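Local atomic coordinates of glycoside hydrolase, GH17 family (Formosa sp. Hel1_33_131, PDB entry 6FCG), a protein that probably hydrolyses internal beta-1,3-glucosidic bonds of the algal storage glucan laminarin, as an endo-acting laminarinase of family GH17. Residues V184-K187 against W188-L192; Q193-K197 against K198-S202. All blocks are in the same frame, centred on the assembly; numbering follows the deposited sequence.

In the fold
Interactions 1 and 2 follow one another along helix 182-197, with centres about 13 Å apart. Interaction 1 (184-187 with 188-192) covers the helix from near its start to beyond its middle. Interaction 2 (193-197 with 198-202) covers its last turn and the loop that leads to strand 206-212. The helix links the parallel strands 161-168 and 206-212 in the TIM-barrel fold expected of a GH17 enzyme. Helix 143-156 lies beside both contacts, touching W188, H191 and L192 in the first and L195 and L201 in the second. The two meet where L192 O packs against L201 CD1 at 4.1 Å. Their centres lie about 22 and 27 Å from that of the chain.

Interaction 1 (V184-K187 against W188-L192)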
ATOM      1  N   VAL A 184      23.632  29.749  24.753  1.00 21.46           N
ATOM      2  CA  VAL A 184      24.937  29.067  24.674  1.00 23.32           C
ATOM      3  C   VAL A 184      25.758  29.530  23.422  1.00 21.87           C
ATOM      4  O   VAL A 184      26.941  29.795  23.544  1.00 19.48           O
ATOM      5  CB  VAL A 184      24.950  27.536  25.061  1.00 23.79           C
ATOM      6  CG1 VAL A 184      23.640  27.044  25.678  1.00 25.26           C
ATOM      7  CG2 VAL A 184      25.310  26.740  23.846  1.00 24.04           C
ATOM      8  N   ILE A 185      25.136  29.750  22.281  1.00 21.70           N
ATOM      9  CA  ILE A 185      25.881  30.343  21.169  1.00 21.51           C
ATOM     10  C   ILE A 185      26.374  31.771  21.498  1.00 22.19           C
ATOM     11  O   ILE A 185      27.532  32.093  21.233  1.00 20.49           O
ATOM     12  CB  ILE A 185      25.072  30.366  19.874  1.00 21.73           C
ATOM     13  CG1 ILE A 185      24.510  28.984  19.551  1.00 22.64           C
ATOM     14  CG2 ILE A 185      25.912  30.920  18.727  1.00 21.60           C
ATOM     15  CD1 ILE A 185      25.484  27.824  19.566  1.00 23.39           C
ATOM     16  N   LEU A 186      25.497  32.591  22.090  1.00 22.47           N
ATOM     17  CA  LEU A 186      25.816  33.941  22.530  1.00 23.46           C
ATOM     18  C   LEU A 186      27.011  33.976  23.467  1.00 23.70           C
ATOM     19  O   LEU A 186      27.917  34.789  23.315  1.00 23.80           O
ATOM     20  CB  LEU A 186      24.610  34.550  23.239  1.00 26.29           C
ATOM     21  CG  LEU A 186      24.753  35.967  23.847  1.00 27.03           C
ATOM     22  CD1 LEU A 186      25.011  37.009  22.771  1.00 26.91           C
ATOM     23  CD2 LEU A 186      23.500  36.318  24.635  1.00 27.13           C
ATOM     24  N   LYS A 187      27.010  33.079  24.434  1.00 24.43           N
ATOM     25  CA  LYS A 187      28.123  32.946  25.367  1.00 25.29           C
ATOM     26  C   LYS A 187      29.471  32.848  24.645  1.00 26.46           C
ATOM     27  O   LYS A 187      30.406  33.580  24.939  1.00 27.85           O
ATOM     28  CB  LYS A 187      27.905  31.726  26.247  1.00 24.91           C
ATOM     29  CG  LYS A 187      28.932  31.544  27.338  1.00 27.04           C
ATOM     30  CD  LYS A 187      28.910  30.114  27.867  1.00 28.89           C
ATOM     31  CE  LYS A 187      30.079  29.884  28.797  1.00 30.70           C
ATOM     32  NZ  LYS A 187      30.106  28.458  29.233  1.00 31.56           N
ATOM     33  N   TRP A 188      29.568  31.922  23.702  1.00 27.45           N
ATOM     34  CA  TRP A 188      30.830  31.680  23.008  1.00 26.23           C
ATOM     35  C   TRP A 188      31.138  32.730  21.954  1.00 26.78           C
ATOM     36  O   TRP A 188      32.294  33.062  21.737  1.00 27.60           O
ATOM     37  CB  TRP A 188      30.875  30.259  22.437  1.00 25.12           C
ATOM     38  CG  TRP A 188      30.888  29.237  23.513  1.00 24.11           C
ATOM     39  CD1 TRP A 188      29.920  28.332  23.781  1.00 24.51           C
ATOM     40  CD2 TRP A 188      31.887  29.071  24.510  1.00 23.98           C
ATOM     41  NE1 TRP A 188      30.268  27.578  24.870  1.00 24.10           N
ATOM     42  CE2 TRP A 188      31.475  28.014  25.339  1.00 22.85           C
ATOM     43  CE3 TRP A 188      33.104  29.721  24.781  1.00 24.32           C
ATOM     44  CZ2 TRP A 188      32.228  27.575  26.410  1.00 22.50           C
ATOM     45  CZ3 TRP A 188      33.861  29.288  25.845  1.00 24.48           C
ATOM     46  CH2 TRP A 188      33.417  28.215  26.658  1.00 23.34           C
ATOM     47  N   VAL A 189      30.128  33.250  21.282  1.00 25.86           N
ATOM     48  CA  VAL A 189      30.389  34.355  20.379  1.00 25.98           C
ATOM     49  C   VAL A 189      30.995  35.490  21.208  1.00 25.70           C
ATOM     50  O   VAL A 189      31.954  36.105  20.784  1.00 24.72           O
ATOM     51  CB  VAL A 189      29.113  34.799  19.631  1.00 27.19           C
ATOM     52  CG1 VAL A 189      29.291  36.144  18.936  1.00 28.85           C
ATOM     53  CG2 VAL A 189      28.732  33.751  18.605  1.00 27.74           C
ATOM     54  N   ASN A 190      30.396  35.792  22.361  1.00 24.62           N
ATOM     55  CA  ASN A 190      30.861  36.901  23.191  1.00 23.39           C
ATOM     56  C   ASN A 190      32.274  36.650  23.683  1.00 23.80           C
ATOM     57  O   ASN A 190      33.072  37.573  23.738  1.00 23.81           O
ATOM     58  CB  ASN A 190      29.907  37.174  24.375  1.00 22.79           C
ATOM     59  CG  ASN A 190      28.699  38.042  23.981  1.00 22.99           C
ATOM     60  OD1 ASN A 190      28.716  38.764  22.974  1.00 23.93           O
ATOM     61  ND2 ASN A 190      27.659  38.001  24.795  1.00 22.53           N
ATOM     62  N   HIS A 191      32.570  35.407  24.040  1.00 23.65           N
ATOM     63  CA  HIS A 191      33.916  35.015  24.430  1.00 24.87           C
ATOM     64  C   HIS A 191      34.935  35.357  23.337  1.00 25.45           C
ATOM     65  O   HIS A 191      35.988  35.928  23.618  1.00 23.54           O
ATOM     66  CB  HIS A 191      33.932  33.517  24.708  1.00 25.30           C
ATOM     67  CG  HIS A 191      35.289  32.944  24.996  1.00 25.62           C
ATOM     68  ND1 HIS A 191      35.841  32.896  26.258  1.00 26.20           N
ATOM     69  CD2 HIS A 191      36.174  32.328  24.179  1.00 26.06           C
ATOM     70  CE1 HIS A 191      37.025  32.306  26.201  1.00 25.57           C
ATOM     71  NE2 HIS A 191      37.249  31.949  24.952  1.00 25.88           N
ATOM     72  N   LEU A 192      34.593  35.014  22.096  1.00 26.06           N
ATOM     73  CA  LEU A 192      35.454  35.274  20.944  1.00 26.01           C
ATOM     74  C   LEU A 192      35.575  36.767  20.612  1.00 26.08           C
ATOM     75  O   LEU A 192      36.668  37.232  20.295  1.00 26.94           O
ATOM     76  CB  LEU A 192      34.976  34.484  19.714  1.00 25.98           C
ATOM     77  CG  LEU A 192      35.114  32.951  19.750  1.00 25.67           C
ATOM     78  CD1 LEU A 192      34.510  32.346  18.499  1.00 27.13           C
ATOM     79  CD2 LEU A 192      36.548  32.490  19.869  1.00 25.61           C
TER
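The indole of W188 has the K187 side chain over one face. K187 CE stands 4.3 Å from the centroid of the W188 six-membered ring and 24° off its normal, a CH-pi contact offset toward the rim. The K187 amino end is also near this ring, with NZ 3.6 Å from W188 CZ2. The H191 ring is the second flat group: W188 CZ3 lies over the centre of one of its faces, 4.0 Å above the plane. V184 O approaches W188 CD1 obliquely.

All these residues lie on helix 182-197, which joins strands 161-168 and 206-212 in a beta-alpha-beta crossover of the TIM barrel. K187 and W188 lie side by side and point the same way, although they start differently. In K187, CG is anti to the backbone N (chi1 -175°) and the rest of the chain is extended. In W188, CG lies beside the backbone N. E139 binds both side chains: its OE2 forms a salt bridge with K187 NZ and its OE1 accepts a hydrogen bond from W188 NE1. One carboxylate thus holds both the lysine amino group and the indole N-H.

On the side of helix 226-234, I185 CG2 and V189 CG2 touch at 4.0 Å, and both residues pack on L231. W188 and V189 also pack on V166 of strand 161-168. The backbone bonds are those of a regular helix. V189 N donates to I185 O, N190 N to L186 O, and H191 N to K187 O. The W188 N to V184 O bond is weak, at 3.4 Å. The side chains of L186 and N190 cross at a slant, with L186 CD1 3.5 Å from N190 ND2.

Interaction 2 (Q193-K197 against K198-S202); sequences QALKK and KGDLS
L195 and L201 meet where the helix ends, with L195 CB 4.0 Å from L201 CD1. Both residues also pack on helix 143-156. L195 and D200 cross at a slant, and L195 CD2 comes within 3.7 Å of D200 OD2. K196 and L201 also cross at a slant: K196 CG touches L201 CB at 3.8 Å. The K196 CA-H also points at L201 O, over a CA to O distance of 3.5 Å.

The backbone here forms a Schellman motif that ends helix 182-197. G199 takes a positive phi of 93°, and its N donates to K196 O at 3.1 Å from above the carbonyl plane. L195 O receives two weak bonds, from D200 N and L201 N. K198 N still makes a helical bond to A194 O.

The K196 chain bends at CG-CD (chi3 -30°), and its CD passes S202 O at 3.4 Å. NZ then forms a salt bridge with D236 and a hydrogen bond to L205 O. It also makes a weak bond to Q193 OE1. On the D200 side, K198 NZ faces D200 OD2 in a long salt bridge of 3.7 Å.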
ATOM      1  N   GLN A 193      34.476  37.513  20.698  1.00 27.89           N
ATOM      2  CA  GLN A 193      34.529  38.974  20.518  1.00 29.41           C
ATOM      3  C   GLN A 193      35.382  39.676  21.593  1.00 30.13           C
ATOM      4  O   GLN A 193      36.055  40.663  21.291  1.00 28.36           O
ATOM      5  CB  GLN A 193      33.128  39.597  20.518  1.00 29.40           C
ATOM      6  CG  GLN A 193      32.184  39.187  19.385  1.00 31.02           C
ATOM      7  CD  GLN A 193      32.686  39.515  17.992  1.00 30.81           C
ATOM      8  OE1 GLN A 193      33.817  39.950  17.827  1.00 33.65           O
ATOM      9  NE2 GLN A 193      31.832  39.355  16.992  1.00 29.33           N
ATOM     10  N   ALA A 194      35.360  39.141  22.818  1.00 31.08           N
ATOM     11  CA  ALA A 194      36.193  39.629  23.932  1.00 31.34           C
ATOM     12  C   ALA A 194      37.686  39.339  23.719  1.00 32.14           C
ATOM     13  O   ALA A 194      38.518  40.216  23.971  1.00 31.34           O
ATOM     14  CB  ALA A 194      35.735  39.039  25.265  1.00 29.14           C
ATOM     15  N   LEU A 195      38.027  38.133  23.255  1.00 32.00           N
ATOM     16  CA  LEU A 195      39.409  37.837  22.839  1.00 31.04           C
ATOM     17  C   LEU A 195      39.916  38.770  21.737  1.00 30.75           C
ATOM     18  O   LEU A 195      41.095  39.101  21.726  1.00 29.80           O
ATOM     19  CB  LEU A 195      39.568  36.405  22.368  1.00 29.53           C
ATOM     20  CG  LEU A 195      39.443  35.280  23.400  1.00 31.89           C
ATOM     21  CD1 LEU A 195      39.620  33.938  22.661  1.00 31.03           C
ATOM     22  CD2 LEU A 195      40.423  35.393  24.570  1.00 31.11           C
ATOM     23  N   LYS A 196      39.051  39.180  20.810  1.00 31.68           N
ATOM     24  CA  LYS A 196      39.467  40.144  19.784  1.00 33.14           C
ATOM     25  C   LYS A 196      39.741  41.530  20.376  1.00 39.62           C
ATOM     26  O   LYS A 196      40.752  42.172  20.065  1.00 41.41           O
ATOM     27  CB  LYS A 196      38.426  40.286  18.688  1.00 29.96           C
ATOM     28  CG  LYS A 196      38.159  39.021  17.884  1.00 29.84           C
ATOM     29  CD  LYS A 196      37.409  39.253  16.560  1.00 28.82           C
ATOM     30  CE  LYS A 196      36.468  40.450  16.569  1.00 27.09           C
ATOM     31  NZ  LYS A 196      35.507  40.453  15.442  1.00 26.66           N
ATOM     32  N   LYS A 197      38.808  42.007  21.195  1.00 42.52           N
ATOM     33  CA  LYS A 197      38.996  43.254  21.903  1.00 43.10           C
ATOM     34  C   LYS A 197      40.258  43.311  22.762  1.00 40.58           C
ATOM     35  O   LYS A 197      40.867  44.335  22.837  1.00 38.74           O
ATOM     36  CB  LYS A 197      37.823  43.516  22.818  1.00 47.11           C
ATOM     37  CG  LYS A 197      37.767  44.952  23.309  1.00 47.46           C
ATOM     38  CD  LYS A 197      36.517  45.237  24.098  1.00 50.95           C
ATOM     39  CE  LYS A 197      36.430  46.708  24.448  1.00 51.81           C
ATOM     40  NZ  LYS A 197      35.121  46.997  25.081  1.00 56.68           N
ATOM     41  N   LYS A 198      40.592  42.229  23.446  1.00 40.69           N
ATOM     42  CA  LYS A 198      41.771  42.160  24.314  1.00 39.66           C
ATOM     43  C   LYS A 198      43.080  41.930  23.500  1.00 38.26           C
ATOM     44  O   LYS A 198      44.176  41.983  24.070  1.00 39.19           O
ATOM     45  CB  LYS A 198      41.552  41.101  25.456  1.00 42.31           C
ATOM     46  CG  LYS A 198      42.754  40.244  25.800  1.00 47.14           C
ATOM     47  CD  LYS A 198      42.376  39.013  26.621  1.00 52.09           C
ATOM     48  CE  LYS A 198      43.612  38.468  27.317  1.00 54.44           C
ATOM     49  NZ  LYS A 198      43.259  37.449  28.333  1.00 58.91           N
ATOM     50  N   GLY A 199      42.978  41.685  22.189  1.00 34.73           N
ATOM     51  CA  GLY A 199      44.144  41.552  21.308  1.00 34.31           C
ATOM     52  C   GLY A 199      44.686  40.144  21.075  1.00 34.84           C
ATOM     53  O   GLY A 199      45.656  39.999  20.327  1.00 32.79           O
ATOM     54  N   ASP A 200      44.052  39.115  21.647  1.00 35.08           N
ATOM     55  CA  ASP A 200      44.459  37.718  21.411  1.00 37.98           C
ATOM     56  C   ASP A 200      44.053  37.181  20.017  1.00 33.84           C
ATOM     57  O   ASP A 200      44.552  36.146  19.577  1.00 27.51           O
ATOM     58  CB  ASP A 200      43.900  36.776  22.493  1.00 43.80           C
ATOM     59  CG  ASP A 200      44.552  36.969  23.868  1.00 49.13           C
ATOM     60  OD1 ASP A 200      45.585  37.671  23.984  1.00 56.94           O
ATOM     61  OD2 ASP A 200      44.026  36.388  24.849  1.00 57.47           O
ATOM     62  N   LEU A 201      43.119  37.860  19.362  1.00 30.82           N
ATOM     63  CA  LEU A 201      42.716  37.537  17.989  1.00 30.70           C
ATOM     64  C   LEU A 201      42.660  38.827  17.222  1.00 30.79           C
ATOM     65  O   LEU A 201      42.401  39.880  17.810  1.00 32.90           O
ATOM     66  CB  LEU A 201      41.311  36.882  17.944  1.00 29.24           C
ATOM     67  CG  LEU A 201      41.164  35.462  18.490  1.00 29.16           C
ATOM     68  CD1 LEU A 201      39.708  35.077  18.597  1.00 29.41           C
ATOM     69  CD2 LEU A 201      41.932  34.457  17.638  1.00 29.29           C
ATOM     70  N   SER A 202      42.903  38.741  15.920  1.00 29.25           N
ATOM     71  CA  SER A 202      42.849  39.894  15.052  1.00 28.21           C
ATOM     72  C   SER A 202      41.495  40.580  15.147  1.00 28.84           C
ATOM     73  O   SER A 202      40.471  39.954  15.227  1.00 25.79           O
ATOM     74  CB  SER A 202      43.112  39.483  13.604  1.00 28.33           C
ATOM     75  OG  SER A 202      42.501  40.394  12.713  1.00 27.27           O
TER